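Local coordinates for protein carbohydrate kinase, FGGY (Novosphingobium aromaticivorans, PDB 3H6E) that probably phosphorylates a sugar or related carbohydrate, as FGGY-type kinases do, at residues Leu89-Leu94 with Gln138-Val143; Ser131-Leu136 with Leu192-Arg197; Ile201-Asp206 with Asp287-Pro292; Glu330-Gly335 with Asp458-Arg463; Ala374-Asp379 with Asn462-Glu467. All coordinates share one frame; numbering follows the deposited sequence.

Interaction 1 of 5, residues Leu89-Leu94 with Gln138-Val143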
# COMPACT_ATOMS: atom_id res chain seq x y z
N LEU A 89 -4.61 16.52 -20.65
CA LEU A 89 -3.38 15.95 -20.11
C LEU A 89 -2.15 16.59 -20.74
O LEU A 89 -1.92 16.47 -21.95
CB LEU A 89 -3.34 14.43 -20.31
CG LEU A 89 -2.08 13.80 -19.72
CD1 LEU A 89 -2.09 13.92 -18.20
CD2 LEU A 89 -1.92 12.35 -20.16
N ALA A 90 -1.35 17.27 -19.92
CA ALA A 90 -0.17 17.96 -20.40
C ALA A 90 0.86 16.99 -20.98
O ALA A 90 1.57 17.31 -21.93
CB ALA A 90 0.44 18.79 -19.29
N PHE A 91 0.93 15.79 -20.39
CA PHE A 91 1.87 14.76 -20.81
C PHE A 91 1.70 13.52 -19.94
O PHE A 91 1.11 13.60 -18.86
CB PHE A 91 3.31 15.28 -20.70
CG PHE A 91 3.65 15.88 -19.36
CD1 PHE A 91 3.93 17.23 -19.24
CD2 PHE A 91 3.66 15.09 -18.22
CE1 PHE A 91 4.24 17.78 -18.01
CE2 PHE A 91 3.96 15.63 -16.99
CZ PHE A 91 4.25 16.98 -16.88
N PRO A 92 2.20 12.37 -20.40
CA PRO A 92 2.15 11.19 -19.53
C PRO A 92 2.93 11.43 -18.24
O PRO A 92 4.04 11.96 -18.30
CB PRO A 92 2.82 10.10 -20.37
CG PRO A 92 2.68 10.57 -21.78
CD PRO A 92 2.79 12.06 -21.72
N PRO A 93 2.35 11.06 -17.09
CA PRO A 93 3.02 11.21 -15.80
C PRO A 93 4.30 10.39 -15.74
O PRO A 93 4.44 9.40 -16.46
CB PRO A 93 2.00 10.65 -14.80
CG PRO A 93 0.69 10.78 -15.49
CD PRO A 93 0.98 10.53 -16.94
N LEU A 94 5.23 10.82 -14.90
CA LEU A 94 6.50 10.12 -14.74
C LEU A 94 6.28 8.78 -14.05
O LEU A 94 5.42 8.66 -13.17
CB LEU A 94 7.47 10.97 -13.92
CG LEU A 94 8.10 12.21 -14.56
CD1 LEU A 94 7.05 13.06 -15.26
CD2 LEU A 94 8.84 13.03 -13.50
N GLN A 138 11.69 22.25 -13.50
CA GLN A 138 12.87 22.58 -14.30
C GLN A 138 12.67 22.26 -15.77
O GLN A 138 12.99 23.07 -16.64
CB GLN A 138 14.10 21.84 -13.79
CG GLN A 138 14.68 22.38 -12.49
CD GLN A 138 16.16 22.07 -12.36
OE1 GLN A 138 16.83 22.56 -11.44
NE2 GLN A 138 16.69 21.28 -13.29
N LEU A 139 12.15 21.07 -16.05
CA LEU A 139 12.00 20.58 -17.43
C LEU A 139 10.86 21.27 -18.17
O LEU A 139 10.91 21.43 -19.39
CB LEU A 139 11.76 19.07 -17.43
CG LEU A 139 12.66 18.20 -16.55
CD1 LEU A 139 12.06 16.82 -16.39
CD2 LEU A 139 14.07 18.12 -17.12
N HIS A 140 9.82 21.67 -17.44
CA HIS A 140 8.65 22.28 -18.05
C HIS A 140 8.12 23.40 -17.17
O HIS A 140 6.96 23.36 -16.74
CB HIS A 140 7.57 21.22 -18.29
CG HIS A 140 8.02 20.07 -19.12
ND1 HIS A 140 8.09 18.78 -18.64
CD2 HIS A 140 8.45 20.01 -20.41
CE1 HIS A 140 8.52 17.98 -19.60
NE2 HIS A 140 8.75 18.70 -20.68
N PRO A 141 8.97 24.41 -16.91
CA PRO A 141 8.68 25.51 -15.98
C PRO A 141 7.32 26.15 -16.22
O PRO A 141 6.54 26.30 -15.27
CB PRO A 141 9.79 26.51 -16.28
CG PRO A 141 10.91 25.68 -16.81
CD PRO A 141 10.27 24.58 -17.59
N ASP A 142 7.03 26.51 -17.46
CA ASP A 142 5.80 27.21 -17.80
C ASP A 142 4.59 26.29 -17.69
O ASP A 142 3.57 26.64 -17.09
CB ASP A 142 5.88 27.81 -19.20
CG ASP A 142 7.07 28.75 -19.36
OD1 ASP A 142 7.42 29.08 -20.52
OD2 ASP A 142 7.66 29.15 -18.33
N VAL A 143 4.70 25.11 -18.29
CA VAL A 143 3.61 24.14 -18.29
C VAL A 143 3.19 23.74 -16.87
O VAL A 143 2.04 23.38 -16.64
CB VAL A 143 3.97 22.89 -19.11
CG1 VAL A 143 2.91 21.80 -18.94
CG2 VAL A 143 4.13 23.26 -20.59

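Interaction 2 of 5, residues Ser131-Leu136 with Leu192-Arg197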
# COMPACT_ATOMS: atom_id res chain seq x y z
N SER A 131 9.46 15.26 -5.28
CA SER A 131 10.66 15.13 -6.10
C SER A 131 10.36 15.26 -7.58
O SER A 131 11.09 15.91 -8.32
CB SER A 131 11.36 13.79 -5.83
OG SER A 131 11.71 13.67 -4.46
N GLN A 132 9.27 14.63 -8.02
CA GLN A 132 8.85 14.71 -9.41
C GLN A 132 8.50 16.15 -9.77
O GLN A 132 9.00 16.69 -10.76
CB GLN A 132 7.63 13.82 -9.66
CG GLN A 132 7.84 12.36 -9.35
CD GLN A 132 6.68 11.51 -9.81
OE1 GLN A 132 6.31 10.54 -9.16
NE2 GLN A 132 6.09 11.89 -10.93
N LEU A 133 7.64 16.76 -8.96
CA LEU A 133 7.25 18.16 -9.12
C LEU A 133 8.48 19.06 -9.19
O LEU A 133 8.60 19.88 -10.09
CB LEU A 133 6.34 18.60 -7.98
CG LEU A 133 4.83 18.54 -8.23
CD1 LEU A 133 4.48 17.55 -9.32
CD2 LEU A 133 4.05 18.25 -6.95
N TRP A 134 9.38 18.89 -8.23
CA TRP A 134 10.61 19.69 -8.18
C TRP A 134 11.32 19.65 -9.53
O TRP A 134 11.63 20.69 -10.11
CB TRP A 134 11.54 19.15 -7.09
CG TRP A 134 12.78 19.97 -6.90
CD1 TRP A 134 14.01 19.74 -7.46
CD2 TRP A 134 12.92 21.14 -6.10
NE1 TRP A 134 14.90 20.70 -7.05
CE2 TRP A 134 14.26 21.57 -6.21
CE3 TRP A 134 12.04 21.87 -5.29
CZ2 TRP A 134 14.74 22.70 -5.55
CZ3 TRP A 134 12.53 22.99 -4.63
CH2 TRP A 134 13.86 23.40 -4.76
N TRP A 135 11.57 18.44 -10.01
CA TRP A 135 12.24 18.23 -11.28
C TRP A 135 11.42 18.83 -12.42
O TRP A 135 11.92 19.65 -13.18
CB TRP A 135 12.47 16.74 -11.52
CG TRP A 135 13.40 16.44 -12.64
CD1 TRP A 135 14.38 17.25 -13.14
CD2 TRP A 135 13.49 15.21 -13.37
NE1 TRP A 135 15.05 16.61 -14.15
CE2 TRP A 135 14.53 15.36 -14.31
CE3 TRP A 135 12.78 14.01 -13.33
CZ2 TRP A 135 14.87 14.35 -15.21
CZ3 TRP A 135 13.12 13.00 -14.22
CH2 TRP A 135 14.16 13.18 -15.15
N LEU A 136 10.16 18.43 -12.51
CA LEU A 136 9.27 18.93 -13.55
C LEU A 136 9.27 20.46 -13.65
O LEU A 136 9.12 21.01 -14.74
CB LEU A 136 7.84 18.42 -13.32
CG LEU A 136 7.61 16.96 -13.72
CD1 LEU A 136 6.24 16.49 -13.27
CD2 LEU A 136 7.78 16.79 -15.23
N LEU A 192 5.90 26.71 -2.04
CA LEU A 192 6.33 26.65 -3.44
C LEU A 192 5.22 26.98 -4.42
O LEU A 192 5.45 27.08 -5.62
CB LEU A 192 6.89 25.26 -3.75
CG LEU A 192 8.17 24.84 -3.03
CD1 LEU A 192 8.45 23.37 -3.28
CD2 LEU A 192 9.36 25.69 -3.46
N GLY A 193 4.00 27.12 -3.92
CA GLY A 193 2.86 27.37 -4.78
C GLY A 193 2.30 26.10 -5.39
O GLY A 193 1.44 26.15 -6.27
N TRP A 194 2.80 24.95 -4.94
CA TRP A 194 2.31 23.67 -5.44
C TRP A 194 0.88 23.39 -4.98
O TRP A 194 0.05 22.91 -5.75
CB TRP A 194 3.23 22.52 -5.01
CG TRP A 194 4.57 22.53 -5.72
CD1 TRP A 194 4.95 23.33 -6.76
CD2 TRP A 194 5.68 21.67 -5.44
NE1 TRP A 194 6.23 23.03 -7.14
CE2 TRP A 194 6.71 22.01 -6.35
CE3 TRP A 194 5.91 20.64 -4.52
CZ2 TRP A 194 7.94 21.37 -6.36
CZ3 TRP A 194 7.14 20.01 -4.53
CH2 TRP A 194 8.14 20.37 -5.44
N ALA A 195 0.60 23.69 -3.71
CA ALA A 195 -0.72 23.43 -3.14
C ALA A 195 -1.82 24.14 -3.91
O ALA A 195 -2.94 23.64 -4.03
CB ALA A 195 -0.75 23.84 -1.67
N ALA A 196 -1.50 25.32 -4.44
CA ALA A 196 -2.47 26.12 -5.17
C ALA A 196 -2.80 25.53 -6.54
O ALA A 196 -3.83 25.87 -7.14
CB ALA A 196 -1.98 27.56 -5.31
N ARG A 197 -1.93 24.66 -7.04
CA ARG A 197 -2.13 24.05 -8.36
C ARG A 197 -3.05 22.83 -8.32
O ARG A 197 -3.56 22.41 -9.36
CB ARG A 197 -0.79 23.64 -8.96
CG ARG A 197 0.22 24.77 -9.12
CD ARG A 197 1.53 24.20 -9.66
NE ARG A 197 2.60 25.18 -9.72
CZ ARG A 197 3.85 24.89 -10.06
NH1 ARG A 197 4.19 23.64 -10.37
NH2 ARG A 197 4.77 25.85 -10.10
O HOH W 1 5.94 20.96 -11.05

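Interaction 3 of 5, residues Ile201-Asp206 with Asp287-Pro292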
# COMPACT_ATOMS: atom_id res chain seq x y z
N ILE A 201 -9.80 19.27 -3.18
CA ILE A 201 -9.85 17.99 -2.48
C ILE A 201 -11.28 17.53 -2.21
O ILE A 201 -12.12 18.31 -1.76
CB ILE A 201 -9.06 18.03 -1.16
CG1 ILE A 201 -7.55 17.99 -1.44
CG2 ILE A 201 -9.46 16.86 -0.27
CD1 ILE A 201 -6.69 18.16 -0.21
N VAL A 202 -11.53 16.26 -2.51
CA VAL A 202 -12.84 15.65 -2.33
C VAL A 202 -12.65 14.33 -1.60
O VAL A 202 -11.54 13.81 -1.53
CB VAL A 202 -13.53 15.44 -3.70
CG1 VAL A 202 -14.19 14.08 -3.80
CG2 VAL A 202 -14.53 16.55 -3.98
N ARG A 203 -13.72 13.81 -1.02
CA ARG A 203 -13.66 12.52 -0.33
C ARG A 203 -13.82 11.37 -1.31
O ARG A 203 -14.65 11.42 -2.22
CB ARG A 203 -14.70 12.48 0.79
CG ARG A 203 -14.55 13.64 1.76
CD ARG A 203 -15.58 13.65 2.87
NE ARG A 203 -15.21 12.78 3.99
CZ ARG A 203 -14.15 12.98 4.77
NH1 ARG A 203 -13.33 14.00 4.54
NH2 ARG A 203 -13.89 12.14 5.76
N ALA A 204 -13.01 10.33 -1.12
CA ALA A 204 -12.94 9.19 -2.04
C ALA A 204 -14.30 8.65 -2.48
O ALA A 204 -14.45 8.19 -3.61
CB ALA A 204 -12.10 8.07 -1.41
N GLY A 205 -15.28 8.70 -1.58
CA GLY A 205 -16.60 8.17 -1.88
C GLY A 205 -17.54 9.17 -2.52
O GLY A 205 -18.63 8.80 -2.97
N ASP A 206 -17.14 10.44 -2.55
CA ASP A 206 -17.93 11.48 -3.18
C ASP A 206 -18.10 11.20 -4.66
O ASP A 206 -17.29 10.49 -5.25
CB ASP A 206 -17.28 12.85 -3.01
CG ASP A 206 -17.43 13.40 -1.61
OD1 ASP A 206 -18.35 12.94 -0.90
OD2 ASP A 206 -16.64 14.29 -1.23
N ASP A 287 -6.13 7.79 5.90
CA ASP A 287 -7.27 7.00 5.45
C ASP A 287 -8.24 7.85 4.63
O ASP A 287 -8.07 9.06 4.50
CB ASP A 287 -7.99 6.31 6.62
CG ASP A 287 -8.62 7.28 7.59
OD1 ASP A 287 -8.92 8.44 7.22
OD2 ASP A 287 -8.85 6.88 8.75
N VAL A 288 -9.25 7.20 4.05
CA VAL A 288 -10.20 7.90 3.19
C VAL A 288 -10.91 9.03 3.93
O VAL A 288 -11.53 9.89 3.30
CB VAL A 288 -11.23 6.93 2.59
CG1 VAL A 288 -10.54 5.87 1.75
CG2 VAL A 288 -12.07 6.30 3.69
N HIS A 289 -10.82 9.02 5.25
CA HIS A 289 -11.42 10.05 6.08
C HIS A 289 -10.43 11.15 6.43
O HIS A 289 -10.78 12.11 7.11
CB HIS A 289 -11.98 9.45 7.38
CG HIS A 289 -13.13 8.52 7.17
ND1 HIS A 289 -12.97 7.16 7.01
CD2 HIS A 289 -14.46 8.75 7.08
CE1 HIS A 289 -14.15 6.59 6.84
NE2 HIS A 289 -15.07 7.54 6.88
N GLY A 290 -9.19 11.00 5.99
CA GLY A 290 -8.16 11.99 6.28
C GLY A 290 -7.47 11.78 7.62
O GLY A 290 -6.59 12.54 8.00
N ARG A 291 -7.87 10.73 8.33
CA ARG A 291 -7.26 10.38 9.61
C ARG A 291 -5.90 9.70 9.42
O ARG A 291 -5.76 8.81 8.57
CB ARG A 291 -8.19 9.47 10.42
CG ARG A 291 -9.21 10.21 11.28
CD ARG A 291 -10.39 9.30 11.66
NE ARG A 291 -10.08 7.88 11.48
CZ ARG A 291 -9.53 7.10 12.41
NH1 ARG A 291 -9.22 7.59 13.60
NH2 ARG A 291 -9.29 5.82 12.14
N PRO A 292 -4.90 10.11 10.20
CA PRO A 292 -3.56 9.53 10.08
C PRO A 292 -3.53 8.01 10.24
O PRO A 292 -4.20 7.44 11.10
CB PRO A 292 -2.79 10.21 11.22
CG PRO A 292 -3.49 11.51 11.42
CD PRO A 292 -4.94 11.22 11.17

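Interaction 4 of 5, residues Glu330-Gly335 with Asp458-Arg463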
# COMPACT_ATOMS: atom_id res chain seq x y z
N GLU A 330 12.21 -28.00 17.91
CA GLU A 330 13.66 -28.16 18.04
C GLU A 330 14.46 -26.88 17.77
O GLU A 330 15.49 -26.64 18.40
CB GLU A 330 14.16 -29.31 17.17
CG GLU A 330 14.61 -30.54 17.97
CD GLU A 330 14.30 -30.42 19.46
OE1 GLU A 330 13.27 -30.99 19.90
OE2 GLU A 330 15.08 -29.77 20.18
N VAL A 331 13.98 -26.06 16.84
CA VAL A 331 14.59 -24.75 16.60
C VAL A 331 14.57 -23.95 17.89
O VAL A 331 15.58 -23.41 18.33
CB VAL A 331 13.80 -23.96 15.53
CG1 VAL A 331 14.15 -22.48 15.60
CG2 VAL A 331 14.07 -24.52 14.14
N LEU A 332 13.38 -23.89 18.47
CA LEU A 332 13.11 -23.19 19.71
C LEU A 332 14.11 -23.56 20.80
O LEU A 332 14.86 -22.70 21.29
CB LEU A 332 11.69 -23.54 20.16
CG LEU A 332 10.75 -22.50 20.74
CD1 LEU A 332 11.26 -21.10 20.50
CD2 LEU A 332 9.36 -22.68 20.13
N ARG A 333 14.13 -24.84 21.16
CA ARG A 333 14.87 -25.28 22.35
C ARG A 333 16.38 -25.38 22.18
O ARG A 333 17.11 -25.55 23.17
CB ARG A 333 14.29 -26.60 22.88
CG ARG A 333 12.87 -26.47 23.43
CD ARG A 333 12.63 -27.43 24.59
NE ARG A 333 11.37 -27.14 25.29
CZ ARG A 333 10.34 -27.98 25.34
NH1 ARG A 333 10.41 -29.16 24.74
NH2 ARG A 333 9.24 -27.64 26.00
N HIS A 334 16.87 -25.26 20.95
CA HIS A 334 18.31 -25.22 20.73
C HIS A 334 18.81 -23.80 20.53
O HIS A 334 19.99 -23.57 20.31
CB HIS A 334 18.72 -26.09 19.53
CG HIS A 334 18.83 -27.55 19.86
ND1 HIS A 334 18.02 -28.50 19.29
CD2 HIS A 334 19.66 -28.21 20.70
CE1 HIS A 334 18.34 -29.69 19.76
NE2 HIS A 334 19.33 -29.55 20.62
N GLY A 335 17.89 -22.84 20.61
CA GLY A 335 18.24 -21.44 20.45
C GLY A 335 18.75 -21.12 19.06
O GLY A 335 19.55 -20.19 18.88
N ASP A 458 8.78 -17.00 24.66
CA ASP A 458 9.34 -15.94 25.49
C ASP A 458 10.84 -16.12 25.67
O ASP A 458 11.62 -15.23 25.32
CB ASP A 458 8.68 -15.91 26.87
CG ASP A 458 7.39 -15.11 26.88
OD1 ASP A 458 6.45 -15.52 27.59
OD2 ASP A 458 7.32 -14.07 26.19
N THR A 459 11.24 -17.26 26.22
CA THR A 459 12.64 -17.58 26.40
C THR A 459 13.38 -17.31 25.10
O THR A 459 14.44 -16.67 25.09
CB THR A 459 12.83 -19.06 26.79
OG1 THR A 459 11.91 -19.41 27.83
CG2 THR A 459 14.26 -19.32 27.26
N TYR A 460 12.80 -17.78 24.01
CA TYR A 460 13.35 -17.59 22.67
C TYR A 460 13.50 -16.11 22.34
O TYR A 460 14.61 -15.65 22.06
CB TYR A 460 12.44 -18.26 21.64
CG TYR A 460 13.03 -18.39 20.26
CD1 TYR A 460 13.86 -19.46 19.93
CD2 TYR A 460 12.72 -17.47 19.27
CE1 TYR A 460 14.39 -19.59 18.66
CE2 TYR A 460 13.25 -17.60 17.99
CZ TYR A 460 14.07 -18.66 17.69
OH TYR A 460 14.59 -18.78 16.43
N ARG A 461 12.40 -15.37 22.37
CA ARG A 461 12.45 -13.94 22.06
C ARG A 461 13.35 -13.20 23.03
O ARG A 461 14.05 -12.27 22.65
CB ARG A 461 11.07 -13.30 22.06
CG ARG A 461 11.13 -11.80 21.79
CD ARG A 461 9.77 -11.16 21.60
NE ARG A 461 9.26 -10.57 22.84
CZ ARG A 461 8.34 -9.61 22.88
NH1 ARG A 461 7.84 -9.13 21.75
NH2 ARG A 461 7.93 -9.13 24.04
N ASN A 462 13.31 -13.61 24.30
CA ASN A 462 14.17 -13.02 25.31
C ASN A 462 15.64 -13.14 24.92
O ASN A 462 16.39 -12.16 24.95
CB ASN A 462 13.91 -13.64 26.68
CG ASN A 462 12.63 -13.13 27.31
OD1 ASN A 462 12.32 -11.95 27.23
ND2 ASN A 462 11.88 -14.03 27.94
N ARG A 463 16.05 -14.35 24.55
CA ARG A 463 17.41 -14.57 24.05
C ARG A 463 17.66 -13.71 22.81
O ARG A 463 18.63 -12.96 22.76
CB ARG A 463 17.66 -16.05 23.75
CG ARG A 463 18.36 -16.80 24.87
CD ARG A 463 17.38 -17.46 25.83
NE ARG A 463 17.51 -18.92 25.82
CZ ARG A 463 16.86 -19.74 25.00
NH1 ARG A 463 16.01 -19.26 24.10
NH2 ARG A 463 17.05 -21.05 25.09

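Interaction 5 of 5, residues Ala374-Asp379 with Asn462-Glu467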
# COMPACT_ATOMS: atom_id res chain seq x y z
N ALA A 374 11.07 -13.13 11.22
CA ALA A 374 10.19 -12.15 10.61
C ALA A 374 9.06 -11.78 11.57
O ALA A 374 8.53 -10.67 11.52
CB ALA A 374 9.62 -12.68 9.29
N ALA A 375 8.71 -12.71 12.45
CA ALA A 375 7.70 -12.45 13.46
C ALA A 375 8.23 -11.46 14.49
O ALA A 375 7.52 -10.55 14.92
CB ALA A 375 7.29 -13.75 14.14
N LEU A 376 9.50 -11.64 14.85
CA LEU A 376 10.13 -10.80 15.86
C LEU A 376 10.36 -9.39 15.36
O LEU A 376 10.19 -8.42 16.11
CB LEU A 376 11.45 -11.44 16.31
CG LEU A 376 11.29 -12.82 16.95
CD1 LEU A 376 12.55 -13.66 16.80
CD2 LEU A 376 10.87 -12.70 18.42
N VAL A 377 10.75 -9.26 14.10
CA VAL A 377 10.98 -7.96 13.50
C VAL A 377 9.64 -7.27 13.23
O VAL A 377 9.53 -6.05 13.35
CB VAL A 377 11.80 -8.04 12.20
CG1 VAL A 377 12.02 -6.65 11.61
CG2 VAL A 377 13.13 -8.73 12.46
N ALA A 378 8.63 -8.05 12.86
CA ALA A 378 7.29 -7.52 12.69
C ALA A 378 6.76 -7.07 14.04
O ALA A 378 6.06 -6.06 14.15
CB ALA A 378 6.36 -8.56 12.08
N ASP A 379 7.13 -7.82 15.08
CA ASP A 379 6.74 -7.50 16.44
C ASP A 379 7.29 -6.14 16.86
O ASP A 379 6.58 -5.33 17.45
CB ASP A 379 7.25 -8.58 17.39
CG ASP A 379 6.99 -8.25 18.85
OD1 ASP A 379 5.84 -8.46 19.30
OD2 ASP A 379 7.93 -7.79 19.53
N ASN A 462 13.31 -13.61 24.30
CA ASN A 462 14.17 -13.02 25.31
C ASN A 462 15.64 -13.14 24.92
O ASN A 462 16.39 -12.16 24.95
CB ASN A 462 13.91 -13.64 26.68
CG ASN A 462 12.63 -13.13 27.31
OD1 ASN A 462 12.32 -11.95 27.23
ND2 ASN A 462 11.88 -14.03 27.94
N ARG A 463 16.05 -14.35 24.55
CA ARG A 463 17.41 -14.57 24.05
C ARG A 463 17.66 -13.71 22.81
O ARG A 463 18.63 -12.96 22.76
CB ARG A 463 17.66 -16.05 23.75
CG ARG A 463 18.36 -16.80 24.87
CD ARG A 463 17.38 -17.46 25.83
NE ARG A 463 17.51 -18.92 25.82
CZ ARG A 463 16.86 -19.74 25.00
NH1 ARG A 463 16.01 -19.26 24.10
NH2 ARG A 463 17.05 -21.05 25.09
N TRP A 464 16.78 -13.83 21.82
CA TRP A 464 16.89 -13.05 20.59
C TRP A 464 17.08 -11.57 20.88
O TRP A 464 18.07 -10.97 20.45
CB TRP A 464 15.64 -13.26 19.72
CG TRP A 464 15.70 -12.59 18.38
CD1 TRP A 464 16.42 -13.00 17.29
CD2 TRP A 464 15.00 -11.41 17.97
NE1 TRP A 464 16.22 -12.14 16.23
CE2 TRP A 464 15.35 -11.15 16.63
CE3 TRP A 464 14.12 -10.54 18.62
CZ2 TRP A 464 14.85 -10.06 15.92
CZ3 TRP A 464 13.62 -9.45 17.91
CH2 TRP A 464 13.99 -9.22 16.58
N GLN A 465 16.15 -10.98 21.62
CA GLN A 465 16.21 -9.57 21.96
C GLN A 465 17.53 -9.21 22.64
O GLN A 465 18.22 -8.27 22.22
CB GLN A 465 15.03 -9.17 22.85
CG GLN A 465 13.73 -8.98 22.09
CD GLN A 465 12.58 -8.59 22.99
OE1 GLN A 465 11.43 -8.48 22.55
NE2 GLN A 465 12.88 -8.37 24.27
N ALA A 466 17.89 -9.96 23.68
CA ALA A 466 19.15 -9.75 24.37
C ALA A 466 20.32 -9.74 23.39
O ALA A 466 21.11 -8.79 23.35
CB ALA A 466 19.36 -10.82 25.43
N GLU A 467 20.41 -10.79 22.58
CA GLU A 467 21.46 -10.90 21.57
C GLU A 467 21.53 -9.68 20.65
O GLU A 467 22.60 -9.14 20.41
CB GLU A 467 21.28 -12.17 20.75
CG GLU A 467 21.75 -13.43 21.47
CD GLU A 467 23.26 -13.55 21.50
OE1 GLU A 467 23.90 -13.31 20.46
OE2 GLU A 467 23.80 -13.88 22.58

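Interaction 1 of 5, residues Leu89-Leu94 with Gln138-Val143
F91 and H140 bring their rings together at an oblique angle, and A90 and V143 meet beside them through single methyl groups. The aromatic part is loose: the ring centroids lie 5.4 Å apart with the planes turned by 33°, which is neither a stack nor an edge-to-face pair. The nearest approach runs from F91 CE1 to H140 ND1, at 4.0 Å. F91 reaches this place with CG lodged between its own backbone N and carbonyl carbon (chi1 51°). The imidazole of H140 carries L139 CB, from the preceding residue, over one face.

The aliphatic part rests on V143 CG1, the branch that, anti to the backbone N (chi1 172°), is turned to the loop. Its distance to A90 CB is 3.9 Å, and the same methyl stands 4.3 Å from F91 CE1, so one branch of the valine serves two neighbours.

H140 leaves helix 129-139 and is also the N-cap residue of helix 141-145, while 89-94 is the loop that follows strand 88-89. The contact therefore packs this loop against the junction of the two helices; F91 also touches L136 and V143 touches T85. Only 133 Å² is buried. The chemistry is that of a small surface patch of phenyl, imidazole and methyl groups held by shape and dispersion, and no hydrogen bond between the two segments sets the angle of the rings.

Interaction 2 of 5, residues Ser131-Leu136 with Leu192-Arg197
This is a partly buried apolar contact in which W194, in the loop after helix 187-191, lays its indole against helix 129-139 within the N-terminal FGGY region. L133 CB sits over one face of the six-membered ring, 3.5 Å from its centroid and only 11° off the normal, a clear CH-pi contact. L192 CD1, from W194's own segment, covers the opposite face, so the indole is sandwiched between two leucines. W134 CB stands in the ring plane at the edge, 4.0 Å from W194 CH2, while L192 CD1 approaches the edge of the W134 indole with 4.3 Å to CZ3.

The polar rim is fixed separately. W194 NE1 is hydrogen-bonded to D137, which also forms a salt bridge with R197, and a water donates to L133 O at 3.0 Å and weakly accepts from R197 NH1. Replacing W194 with an alanine would probably open a gap beside L133 CB and leave D137 without its indole N-H partner. Just before the tryptophan, G193 takes positive phi and closes helix 187-191 in a Schellman motif, the helix ending after which the chain delivers W194 to the side of helix 129-139.

Interaction 3 of 5, residues Ile201-Asp206 with Asp287-Pro292
R203 starts with CG beside its backbone N (chi1 -55°), runs extended through chi2 and then bends at chi3 (84°), which carries the guanidinium across to H289. There NH2 gives a weak hydrogen bond to H289 O, 3.4 Å long, and lies 3.7 Å from H289 CB; V288 O stands over one face of the guanidinium. Beside the arginine, A204 CB meets V288 CG1 at 4.2 Å, and both side chains also pack on L231 of strand 226-232.

Each segment contains a type I beta turn, R203-D206 and D287-G290. In the first, R203 N donates to D206 OD2 at 3.0 Å, arriving from above the carboxylate plane. Just past the second, R291 N donates to D287 OD1 at 2.8 Å, while OD2 is paired with R291 NE in a salt bridge whose hydrogen bond is weak. Two turns, each braced by an aspartate, thus meet between the N-terminal and C-terminal FGGY regions, the second being the tight connection of the antiparallel strands 282-286 and 292-298, a beta hairpin.

Interaction 4 of 5, residues Glu330-Gly335 with Asp458-Arg463
The Y460 ring meets helix 328-333 with L332 O at its edge, in the ring plane; the L332 side chain also lies against the ring, but its modelled approach is too close to be trusted in detail. V331 comes in at the far end, its CG1 3.8 Å from Y460 OH. Within helix 457-468 itself, T459 CG2 is centred over one face of the R463 guanidinium, 3.4 Å above the plane, and R463 NH1 makes a weak bond to T459 O.

Y460 points its ring across with CG anti to the backbone N (chi1 -168°), and OH finds its hydrogen bond at R336 O, just beyond 330-335. A leucine in place of Y460 would probably leave R336 O without this hydroxyl partner and V331 with a gap beside it.

H334 N and ND1 reach E330 O from opposite faces of the carbonyl plane. G335 follows with positive phi in a Schellman motif. Packing of the C-terminal helix 457-468 on the Schellman-capped end of helix 328-333 is a plain helix-helix contact, with a tyrosine as the bridging side chain.

Interaction 5 of 5, residues Ala374-Asp379 with Asn462-Glu467
L376 covers one face of the W464 indole. Its CB sits 3.4 Å from the centroid of the six-membered ring, 15° off the normal, which makes a CH-pi contact, and CD1 covers the five-membered side, 3.5 Å from W464 CD2. The leucine and tryptophan side chains run antiparallel. V377 stands roughly perpendicular to the tryptophan, with CG2 4.1 Å from W464 CZ2.

Behind this first shell, torsions and a hydrogen bond set the ring. With CG anti to the backbone N (chi1 -175°), W464 reaches toward helix 363-384, and its NE1 is bonded to I338 O of strand 337-339, which ties down the buried N-H. Y349 and P340 also touch the indole, and V377 packs on Y349 and F298 as well. One turn on from L376, D379 takes a salt bridge from R461, adding a charged link between the same two helices. The contact is helix-on-helix packing through a tryptophan, joining the C-terminal helix 457-468 to the long helix 363-384 of the C-terminal FGGY region.

The five contacts fall into two clusters with interaction 3 between them. Interactions 1 and 2, centres about 11 Å apart, share helix 129-139, and L94 CD1 touches L136 CD2 at 3.8 Å. Interactions 4 and 5, centres about 10 Å apart, share helix 457-468; there R461 CG packs on L376 CD2 at 3.5 Å. The clusters are far apart, with about 56 Å between the centres of 1 and 4. Interaction 3 joins the N- and C-terminal regions, its centre about 22 Å from that of interaction 2 and about 36 Å from that of interaction 5. In FGGY kinases the active site generally lies in the cleft between such domains; interaction 3 spans the two regions, but nothing in its geometry places it in that site.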